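Local coordinates for uncharacterized protein (Nostoc punctiforme, PDB 2QDR) that is of unknown function but has the double-stranded beta-helix fold of the cupins and is probably a dioxygenase, at residues A[72-82]-A[94-105]; A[231-239]-A[287-298]. All coordinates share one frame; numbering follows the deposited sequence.

Contact 1 of 2, residues A[72-82]-A[94-105]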
loop_
_atom_site.group_PDB
_atom_site.type_symbol
_atom_site.label_atom_id
_atom_site.label_comp_id
_atom_site.label_asym_id
_atom_site.label_seq_id
_atom_site.Cartn_x
_atom_site.Cartn_y
_atom_site.Cartn_z
HETATM N N MSE A 72 22.411 -0.899 49.581
HETATM C CA MSE A 72 22.145 -2.326 49.627
HETATM C C MSE A 72 22.707 -2.908 50.912
HETATM O O MSE A 72 23.719 -2.401 51.388
HETATM C CB MSE A 72 22.859 -2.978 48.443
HETATM C CG MSE A 72 22.539 -4.402 48.121
HETATM SE SE MSE A 72 20.786 -4.573 47.295
HETATM C CE MSE A 72 21.069 -3.695 45.592
ATOM N N PRO A 73 22.046 -3.926 51.516
ATOM C CA PRO A 73 22.642 -4.501 52.727
ATOM C C PRO A 73 24.045 -5.039 52.410
ATOM O O PRO A 73 24.251 -5.627 51.340
ATOM C CB PRO A 73 21.671 -5.623 53.108
ATOM C CG PRO A 73 20.384 -5.243 52.489
ATOM C CD PRO A 73 20.752 -4.560 51.205
ATOM N N ASP A 74 25.001 -4.802 53.306
ATOM C CA ASP A 74 26.406 -5.235 53.052
ATOM C C ASP A 74 26.604 -6.763 52.958
ATOM O O ASP A 74 27.537 -7.192 52.277
ATOM C CB ASP A 74 27.428 -4.561 54.014
ATOM C CG ASP A 74 27.089 -4.718 55.464
ATOM O OD1 ASP A 74 26.051 -5.335 55.774
ATOM O OD2 ASP A 74 27.860 -4.195 56.295
ATOM N N ASN A 75 25.715 -7.568 53.557
ATOM C CA ASN A 75 25.809 -9.042 53.470
ATOM C C ASN A 75 25.541 -9.622 52.056
ATOM O O ASN A 75 25.939 -10.755 51.768
ATOM C CB ASN A 75 24.903 -9.726 54.528
ATOM C CG ASN A 75 23.397 -9.423 54.361
ATOM O OD1 ASN A 75 22.940 -8.874 53.362
ATOM N ND2 ASN A 75 22.628 -9.803 55.366
ATOM N N ILE A 76 24.892 -8.837 51.188
ATOM C CA ILE A 76 24.563 -9.247 49.818
ATOM C C ILE A 76 25.847 -9.545 49.039
ATOM O O ILE A 76 26.870 -8.915 49.290
ATOM C CB ILE A 76 23.677 -8.168 49.083
ATOM C CG1 ILE A 76 22.366 -7.874 49.862
ATOM C CG2 ILE A 76 23.380 -8.575 47.626
ATOM C CD1 ILE A 76 21.437 -9.066 50.121
ATOM N N ALA A 77 25.805 -10.538 48.145
ATOM C CA ALA A 77 26.974 -10.915 47.362
ATOM C C ALA A 77 27.344 -9.770 46.430
ATOM O O ALA A 77 26.449 -9.135 45.866
ATOM C CB ALA A 77 26.705 -12.176 46.573
ATOM N N PRO A 78 28.652 -9.490 46.270
ATOM C CA PRO A 78 29.042 -8.402 45.384
ATOM C C PRO A 78 29.194 -8.841 43.923
ATOM O O PRO A 78 29.378 -10.018 43.633
ATOM C CB PRO A 78 30.406 -8.010 45.929
ATOM C CG PRO A 78 30.998 -9.316 46.366
ATOM C CD PRO A 78 29.838 -10.153 46.855
ATOM N N GLY A 79 29.122 -7.869 43.026
ATOM C CA GLY A 79 29.282 -8.089 41.589
ATOM C C GLY A 79 30.558 -7.366 41.210
ATOM O O GLY A 79 31.303 -6.908 42.093
ATOM N N SER A 80 30.822 -7.298 39.911
ATOM C CA SER A 80 31.981 -6.610 39.373
ATOM C C SER A 80 31.418 -5.538 38.485
ATOM O O SER A 80 30.254 -5.636 38.103
ATOM C CB SER A 80 32.843 -7.542 38.548
ATOM O OG SER A 80 32.210 -7.844 37.320
ATOM N N ARG A 81 32.223 -4.533 38.138
ATOM C CA ARG A 81 31.756 -3.466 37.248
ATOM C C ARG A 81 32.859 -2.866 36.380
ATOM O O ARG A 81 33.958 -2.588 36.853
ATOM C CB ARG A 81 31.087 -2.327 38.027
ATOM C CG ARG A 81 30.428 -1.287 37.096
ATOM C CD ARG A 81 29.632 -0.227 37.815
ATOM N NE ARG A 81 30.465 0.657 38.623
ATOM C CZ ARG A 81 30.024 1.727 39.292
ATOM N NH1 ARG A 81 28.731 2.089 39.267
ATOM N NH2 ARG A 81 30.892 2.457 39.996
ATOM N N ARG A 82 32.514 -2.689 35.105
ATOM C CA ARG A 82 33.339 -2.072 34.078
ATOM C C ARG A 82 32.557 -0.826 33.745
ATOM O O ARG A 82 31.509 -0.919 33.126
ATOM C CB ARG A 82 33.572 -3.005 32.882
ATOM C CG ARG A 82 34.736 -3.930 33.171
ATOM C CD ARG A 82 34.955 -5.090 32.245
ATOM N NE ARG A 82 33.990 -6.159 32.498
ATOM C CZ ARG A 82 34.093 -7.421 32.068
ATOM N NH1 ARG A 82 35.155 -7.841 31.368
ATOM N NH2 ARG A 82 33.130 -8.297 32.379
ATOM N N SER A 94 27.343 0.854 32.300
ATOM C CA SER A 94 28.394 -0.075 32.703
ATOM C C SER A 94 28.028 -1.530 32.462
ATOM O O SER A 94 26.860 -1.885 32.319
ATOM C CB SER A 94 28.751 0.176 34.173
ATOM O OG SER A 94 27.593 0.202 34.974
ATOM N N ARG A 95 29.066 -2.352 32.388
ATOM C CA ARG A 95 28.953 -3.776 32.161
ATOM C C ARG A 95 29.237 -4.420 33.506
ATOM O O ARG A 95 30.385 -4.411 33.976
ATOM C CB ARG A 95 29.957 -4.190 31.108
ATOM C CG ARG A 95 29.907 -5.639 30.681
ATOM C CD ARG A 95 31.074 -5.878 29.780
ATOM N NE ARG A 95 31.220 -7.256 29.331
ATOM C CZ ARG A 95 32.308 -7.729 28.718
ATOM N NH1 ARG A 95 33.380 -6.955 28.489
ATOM N NH2 ARG A 95 32.352 -9.004 28.353
ATOM N N VAL A 96 28.187 -4.939 34.143
ATOM C CA VAL A 96 28.313 -5.569 35.455
ATOM C C VAL A 96 28.231 -7.080 35.318
ATOM O O VAL A 96 27.686 -7.578 34.329
ATOM C CB VAL A 96 27.239 -5.066 36.488
ATOM C CG1 VAL A 96 27.339 -3.554 36.686
ATOM C CG2 VAL A 96 25.806 -5.452 36.101
ATOM N N VAL A 97 28.804 -7.796 36.287
ATOM C CA VAL A 97 28.765 -9.252 36.294
ATOM C C VAL A 97 28.341 -9.697 37.682
ATOM O O VAL A 97 29.073 -9.490 38.653
ATOM C CB VAL A 97 30.108 -9.898 35.920
ATOM C CG1 VAL A 97 29.992 -11.440 35.913
ATOM C CG2 VAL A 97 30.581 -9.352 34.571
ATOM N N LEU A 98 27.157 -10.298 37.760
ATOM C CA LEU A 98 26.599 -10.796 39.003
ATOM C C LEU A 98 26.969 -12.275 39.148
ATOM O O LEU A 98 26.818 -13.033 38.190
ATOM C CB LEU A 98 25.086 -10.620 38.998
ATOM C CG LEU A 98 24.589 -9.187 38.776
ATOM C CD1 LEU A 98 23.077 -9.157 38.826
ATOM C CD2 LEU A 98 25.155 -8.198 39.794
ATOM N N PRO A 99 27.452 -12.695 40.337
ATOM C CA PRO A 99 27.841 -14.104 40.502
ATOM C C PRO A 99 26.659 -15.093 40.619
ATOM O O PRO A 99 25.539 -14.658 40.879
ATOM C CB PRO A 99 28.654 -14.076 41.798
ATOM C CG PRO A 99 28.097 -12.961 42.565
ATOM C CD PRO A 99 27.694 -11.922 41.569
ATOM N N PRO A 100 26.915 -16.413 40.433
ATOM C CA PRO A 100 25.921 -17.511 40.494
ATOM C C PRO A 100 24.867 -17.479 41.613
ATOM O O PRO A 100 23.682 -17.623 41.316
ATOM C CB PRO A 100 26.806 -18.749 40.680
ATOM C CG PRO A 100 28.025 -18.429 39.941
ATOM C CD PRO A 100 28.254 -16.953 40.107
ATOM N N LYS A 101 25.291 -17.279 42.860
ATOM C CA LYS A 101 24.369 -17.247 44.007
ATOM C C LYS A 101 23.907 -15.824 44.384
ATOM O O LYS A 101 23.453 -15.614 45.511
ATOM C CB LYS A 101 24.999 -17.957 45.222
ATOM C CG LYS A 101 25.376 -19.422 44.987
ATOM N N PHE A 102 24.002 -14.855 43.463
ATOM C CA PHE A 102 23.579 -13.480 43.748
ATOM C C PHE A 102 22.095 -13.472 44.067
ATOM O O PHE A 102 21.309 -14.115 43.376
ATOM C CB PHE A 102 23.879 -12.546 42.576
ATOM C CG PHE A 102 23.488 -11.113 42.818
ATOM C CD1 PHE A 102 24.366 -10.237 43.446
ATOM C CD2 PHE A 102 22.253 -10.630 42.398
ATOM C CE1 PHE A 102 24.015 -8.913 43.672
ATOM C CE2 PHE A 102 21.895 -9.307 42.617
ATOM C CZ PHE A 102 22.781 -8.446 43.258
ATOM N N GLU A 103 21.734 -12.758 45.130
ATOM C CA GLU A 103 20.356 -12.669 45.580
ATOM C C GLU A 103 20.217 -11.358 46.355
ATOM O O GLU A 103 20.956 -11.130 47.312
ATOM C CB GLU A 103 20.003 -13.901 46.407
ATOM C CG GLU A 103 18.546 -13.990 46.813
ATOM C CD GLU A 103 18.177 -15.348 47.402
ATOM O OE1 GLU A 103 19.075 -16.183 47.654
ATOM O OE2 GLU A 103 16.968 -15.583 47.608
ATOM N N ALA A 104 19.310 -10.495 45.895
ATOM C CA ALA A 104 19.066 -9.188 46.500
ATOM C C ALA A 104 17.609 -9.052 46.953
ATOM O O ALA A 104 16.716 -9.717 46.402
ATOM C CB ALA A 104 19.428 -8.081 45.515
ATOM N N PRO A 105 17.361 -8.175 47.948
ATOM C CA PRO A 105 16.016 -7.987 48.457
ATOM C C PRO A 105 15.213 -7.034 47.589
ATOM O O PRO A 105 15.756 -6.384 46.689
ATOM C CB PRO A 105 16.262 -7.368 49.829
ATOM C CG PRO A 105 17.467 -6.546 49.628
ATOM C CD PRO A 105 18.315 -7.285 48.637
#
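Arg82 and Arg95 run alongside each other in the same direction, with their guanidinium groups stacked. The planes are 6° apart and the group centres 3.8 Å apart. Arg95 runs out extended, CG opposite the backbone N (chi1 -176°), while Arg82 bends at chi3 to lay its group flat on its neighbour. The salt bridge from Arg95 to Glu155 probably offsets part of the like charge, and Asn59 takes a further hydrogen bond from Arg95. With an alanine at this point instead of Arg95, Glu155 would probably lose its salt-bridge mate and the Arg82 guanidinium would be freer to turn. Val97 CG2 meets the edge of the Arg82 group, 3.5 Å from NH2. Ser80 OG packs on Val97 CB and bonds to Glu63. The strands that carry them pair antiparallel, and Arg82 and Arg95 exchange two backbone hydrogen bonds, Arg95 N to Arg82 O being 2.9 Å.

Beyond the hairpin strands the contact is mostly apolar. Ile76 CD1 ends against Pro105 CD at 3.9 Å. The Ala77 carbonyl O sits at the edge of the Phe102 ring, 3.3 Å from CE1. Strands 79-86 and 92-98 form an antiparallel beta hairpin of the double-stranded beta-helix; the flanking loops pack beside it.

Contact 2 of 2, residues A[231-239]-A[287-298]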
loop_
_atom_site.group_PDB
_atom_site.type_symbol
_atom_site.label_atom_id
_atom_site.label_comp_id
_atom_site.label_asym_id
_atom_site.label_seq_id
_atom_site.Cartn_x
_atom_site.Cartn_y
_atom_site.Cartn_z
ATOM N N LYS A 231 27.786 4.455 2.812
ATOM C CA LYS A 231 28.378 5.333 1.773
ATOM C C LYS A 231 29.011 6.640 2.204
ATOM O O LYS A 231 30.060 6.980 1.670
ATOM C CB LYS A 231 27.338 5.576 0.632
ATOM C CG LYS A 231 26.930 4.250 -0.037
ATOM C CD LYS A 231 25.531 4.248 -0.634
ATOM C CE LYS A 231 25.109 2.802 -0.967
ATOM N NZ LYS A 231 23.686 2.690 -1.363
ATOM N N TYR A 232 28.418 7.354 3.165
ATOM C CA TYR A 232 28.928 8.654 3.580
ATOM C C TYR A 232 29.145 8.744 5.084
ATOM O O TYR A 232 28.850 7.812 5.821
ATOM C CB TYR A 232 27.904 9.709 3.163
ATOM C CG TYR A 232 27.187 9.399 1.863
ATOM C CD1 TYR A 232 27.851 9.445 0.641
ATOM C CD2 TYR A 232 25.829 9.068 1.860
ATOM C CE1 TYR A 232 27.186 9.146 -0.548
ATOM C CE2 TYR A 232 25.158 8.777 0.676
ATOM C CZ TYR A 232 25.837 8.821 -0.521
ATOM O OH TYR A 232 25.165 8.538 -1.696
ATOM N N GLN A 233 29.678 9.875 5.532
ATOM C CA GLN A 233 29.870 10.120 6.952
ATOM C C GLN A 233 28.525 10.627 7.450
ATOM O O GLN A 233 27.645 10.929 6.637
ATOM C CB GLN A 233 30.962 11.149 7.234
ATOM C CG GLN A 233 32.321 10.772 6.665
ATOM C CD GLN A 233 33.417 11.763 7.020
ATOM O OE1 GLN A 233 33.513 12.243 8.151
ATOM N NE2 GLN A 233 34.282 12.032 6.059
HETATM N N MSE A 234 28.362 10.720 8.770
HETATM C CA MSE A 234 27.110 11.203 9.365
HETATM C C MSE A 234 27.291 12.189 10.514
HETATM O O MSE A 234 27.886 11.866 11.537
HETATM C CB MSE A 234 26.285 10.046 9.901
HETATM C CG MSE A 234 25.758 9.092 8.857
HETATM SE SE MSE A 234 24.845 7.666 9.831
HETATM C CE MSE A 234 24.574 6.498 8.502
ATOM N N ILE A 235 26.744 13.382 10.334
ATOM C CA ILE A 235 26.773 14.404 11.357
ATOM C C ILE A 235 25.546 14.048 12.210
ATOM O O ILE A 235 24.413 14.017 11.711
ATOM C CB ILE A 235 26.735 15.814 10.769
ATOM C CG1 ILE A 235 27.943 16.018 9.842
ATOM C CG2 ILE A 235 26.697 16.846 11.908
ATOM C CD1 ILE A 235 27.894 17.258 8.999
ATOM N N GLN A 236 25.794 13.726 13.475
ATOM C CA GLN A 236 24.759 13.302 14.406
ATOM C C GLN A 236 24.465 14.346 15.484
ATOM O O GLN A 236 25.098 14.317 16.541
ATOM C CB GLN A 236 25.180 11.968 15.047
ATOM C CG GLN A 236 25.257 10.814 14.035
ATOM C CD GLN A 236 25.546 9.442 14.659
ATOM O OE1 GLN A 236 25.737 9.314 15.866
ATOM N NE2 GLN A 236 25.580 8.409 13.822
ATOM N N PRO A 237 23.519 15.285 15.240
ATOM C CA PRO A 237 23.160 16.306 16.250
ATOM C C PRO A 237 22.329 15.748 17.428
ATOM O O PRO A 237 21.238 16.229 17.709
ATOM C CB PRO A 237 22.362 17.324 15.415
ATOM C CG PRO A 237 21.686 16.492 14.443
ATOM C CD PRO A 237 22.777 15.536 13.997
ATOM N N TYR A 238 22.882 14.770 18.138
ATOM C CA TYR A 238 22.208 14.113 19.246
ATOM C C TYR A 238 23.187 13.184 19.945
ATOM O O TYR A 238 24.234 12.876 19.381
ATOM C CB TYR A 238 20.994 13.314 18.738
ATOM C CG TYR A 238 21.323 12.328 17.622
ATOM C CD1 TYR A 238 21.708 11.019 17.912
ATOM C CD2 TYR A 238 21.259 12.704 16.285
ATOM C CE1 TYR A 238 22.014 10.120 16.904
ATOM C CE2 TYR A 238 21.566 11.801 15.271
ATOM C CZ TYR A 238 21.936 10.511 15.586
ATOM O OH TYR A 238 22.238 9.616 14.586
ATOM N N ASN A 239 22.860 12.751 21.161
ATOM C CA ASN A 239 23.714 11.819 21.898
ATOM C C ASN A 239 23.278 10.404 21.591
ATOM O O ASN A 239 22.078 10.135 21.519
ATOM C CB ASN A 239 23.652 12.043 23.402
ATOM C CG ASN A 239 24.178 13.391 23.818
ATOM O OD1 ASN A 239 25.259 13.806 23.410
ATOM N ND2 ASN A 239 23.438 14.061 24.695
ATOM N N ARG A 287 17.155 11.486 21.138
ATOM C CA ARG A 287 16.470 12.417 20.240
ATOM C C ARG A 287 15.660 11.663 19.205
ATOM O O ARG A 287 16.031 10.564 18.821
ATOM C CB ARG A 287 17.477 13.331 19.532
ATOM C CG ARG A 287 16.820 14.350 18.611
ATOM C CD ARG A 287 17.758 15.379 18.081
ATOM N NE ARG A 287 16.996 16.412 17.393
ATOM C CZ ARG A 287 17.458 17.598 16.989
ATOM N NH1 ARG A 287 18.714 17.975 17.208
ATOM N NH2 ARG A 287 16.624 18.439 16.381
ATOM N N ASP A 288 14.556 12.269 18.767
ATOM C CA ASP A 288 13.687 11.701 17.754
ATOM C C ASP A 288 14.346 11.919 16.403
ATOM O O ASP A 288 14.441 13.065 15.940
ATOM C CB ASP A 288 12.318 12.384 17.795
ATOM C CG ASP A 288 11.322 11.819 16.781
ATOM O OD1 ASP A 288 11.587 10.792 16.117
ATOM O OD2 ASP A 288 10.241 12.415 16.648
ATOM N N LEU A 289 14.759 10.832 15.748
ATOM C CA LEU A 289 15.417 10.926 14.436
ATOM C C LEU A 289 14.466 10.839 13.229
ATOM O O LEU A 289 14.932 10.652 12.105
ATOM C CB LEU A 289 16.515 9.863 14.320
ATOM C CG LEU A 289 17.509 9.768 15.487
ATOM C CD1 LEU A 289 18.634 8.796 15.122
ATOM C CD2 LEU A 289 18.094 11.109 15.868
ATOM N N SER A 290 13.156 10.976 13.441
ATOM C CA SER A 290 12.182 10.938 12.347
ATOM C C SER A 290 12.089 12.294 11.645
ATOM O O SER A 290 11.707 12.376 10.476
ATOM C CB SER A 290 10.803 10.567 12.879
ATOM O OG SER A 290 10.350 11.552 13.791
ATOM N N LYS A 291 12.390 13.356 12.392
ATOM C CA LYS A 291 12.351 14.727 11.879
ATOM C C LYS A 291 13.396 15.020 10.801
ATOM O O LYS A 291 14.415 14.337 10.692
ATOM C CB LYS A 291 12.492 15.741 13.034
ATOM C CG LYS A 291 11.201 16.056 13.782
ATOM C CD LYS A 291 10.417 14.874 14.329
ATOM C CE LYS A 291 9.143 15.401 15.004
ATOM N NZ LYS A 291 8.261 14.338 15.552
ATOM N N VAL A 292 13.101 16.052 10.015
ATOM C CA VAL A 292 13.962 16.509 8.937
ATOM C C VAL A 292 15.258 17.106 9.494
ATOM O O VAL A 292 15.236 17.851 10.485
ATOM C CB VAL A 292 13.245 17.577 8.061
ATOM C CG1 VAL A 292 14.220 18.278 7.091
ATOM C CG2 VAL A 292 12.063 16.954 7.322
ATOM N N ALA A 293 16.370 16.779 8.832
ATOM C CA ALA A 293 17.713 17.263 9.185
ATOM C C ALA A 293 18.241 16.803 10.563
ATOM O O ALA A 293 18.965 17.547 11.236
ATOM C CB ALA A 293 17.772 18.811 9.055
ATOM N N THR A 294 17.877 15.587 10.973
ATOM C CA THR A 294 18.335 15.013 12.255
ATOM C C THR A 294 19.540 14.076 12.072
ATOM O O THR A 294 20.258 13.853 13.032
ATOM C CB THR A 294 17.207 14.271 13.034
ATOM O OG1 THR A 294 16.672 13.203 12.240
ATOM C CG2 THR A 294 16.088 15.255 13.438
ATOM N N VAL A 295 19.715 13.477 10.887
ATOM C CA VAL A 295 20.865 12.611 10.580
ATOM C C VAL A 295 21.281 13.144 9.229
ATOM O O VAL A 295 20.573 12.955 8.240
ATOM C CB VAL A 295 20.532 11.118 10.544
ATOM C CG1 VAL A 295 21.798 10.273 10.305
ATOM C CG2 VAL A 295 19.881 10.696 11.854
ATOM N N LEU A 296 22.429 13.818 9.195
ATOM C CA LEU A 296 22.924 14.482 7.996
ATOM C C LEU A 296 24.072 13.742 7.333
ATOM O O LEU A 296 25.156 13.652 7.910
ATOM C CB LEU A 296 23.413 15.885 8.394
ATOM C CG LEU A 296 22.524 16.704 9.337
ATOM C CD1 LEU A 296 23.182 18.041 9.685
ATOM C CD2 LEU A 296 21.170 16.907 8.725
ATOM N N SER A 297 23.840 13.199 6.139
ATOM C CA SER A 297 24.908 12.514 5.404
ATOM C C SER A 297 25.922 13.559 4.936
ATOM O O SER A 297 25.541 14.609 4.423
ATOM C CB SER A 297 24.374 11.689 4.242
ATOM O OG SER A 297 23.647 10.580 4.743
ATOM N N TYR A 298 27.203 13.248 5.134
ATOM C CA TYR A 298 28.326 14.132 4.817
ATOM C C TYR A 298 29.416 13.393 4.025
ATOM O O TYR A 298 29.763 12.264 4.364
ATOM C CB TYR A 298 28.835 14.700 6.152
ATOM C CG TYR A 298 30.079 15.550 6.111
ATOM C CD1 TYR A 298 30.124 16.714 5.356
ATOM C CD2 TYR A 298 31.173 15.264 6.945
ATOM C CE1 TYR A 298 31.267 17.527 5.357
ATOM C CE2 TYR A 298 32.313 16.080 6.961
ATOM C CZ TYR A 298 32.351 17.209 6.167
ATOM O OH TYR A 298 33.477 18.001 6.151
#
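Ile235 and Leu296 form an antiparallel hydrogen-bonded pair, as do Gln233 and Tyr298. Four backbone bonds join the strands; Ile235 N to Leu296 O is 2.9 Å and nearly straight at 167°. Between these pairs, Ser297 CA and Met234 CA each make a CA-H...O contact to the opposite strand.

One side-chain hydrogen bond crosses the contact. Arg287 NH1 gives it to Pro237 O at 3.1 Å, in the carbonyl plane. Pro237 is the centre of an inverse gamma turn.

The aromatic contacts centre on Tyr238. Leu289 CD2 makes a CH-pi contact over one face, 3.6 Å from the ring centroid. Thr294 O lies at the ring edge, 3.3 Å from CE2. Chi1 of 54° puts CG of Tyr238 between its backbone N and carbonyl carbon, and the ring then lies between Gln236 CB and Leu289.

The remaining contacts are apolar. Ile235 CD1 crosses to Tyr298 CB at 3.9 Å, and Met234 SE meets Val295 CG1 at 4.0 Å. Tyr298 OH bonds to Gln128 N of a second subunit.

Backbone bonds thus set the strand register, while aromatic and apolar packing, with the Arg287 hydrogen bond to Pro237 O, fixes the 287-295 loop against 237-238. The face bearing Ile235 and Tyr298 also serves a subunit interface.

Both segments of contact 1 precede those of contact 2. Their centres are about 38 Å apart, on opposite sides of the chain's centre, and their nearest atoms are about 15 Å apart. They share no sheet. The strand pairing of contact 1 lies in the sheet with 79-86 and 92-98; its strand 103-104 belongs to another sheet. Contact 2 joins strands 233-236 and 296-298 of a further antiparallel sheet and brings together residues much farther apart in sequence. The chain has no helix, and both contacts rest on strand pairing and loop packing. Contact 1 touches no other subunit, whereas contact 2 meets two, which ties that side of the fold to the assembly.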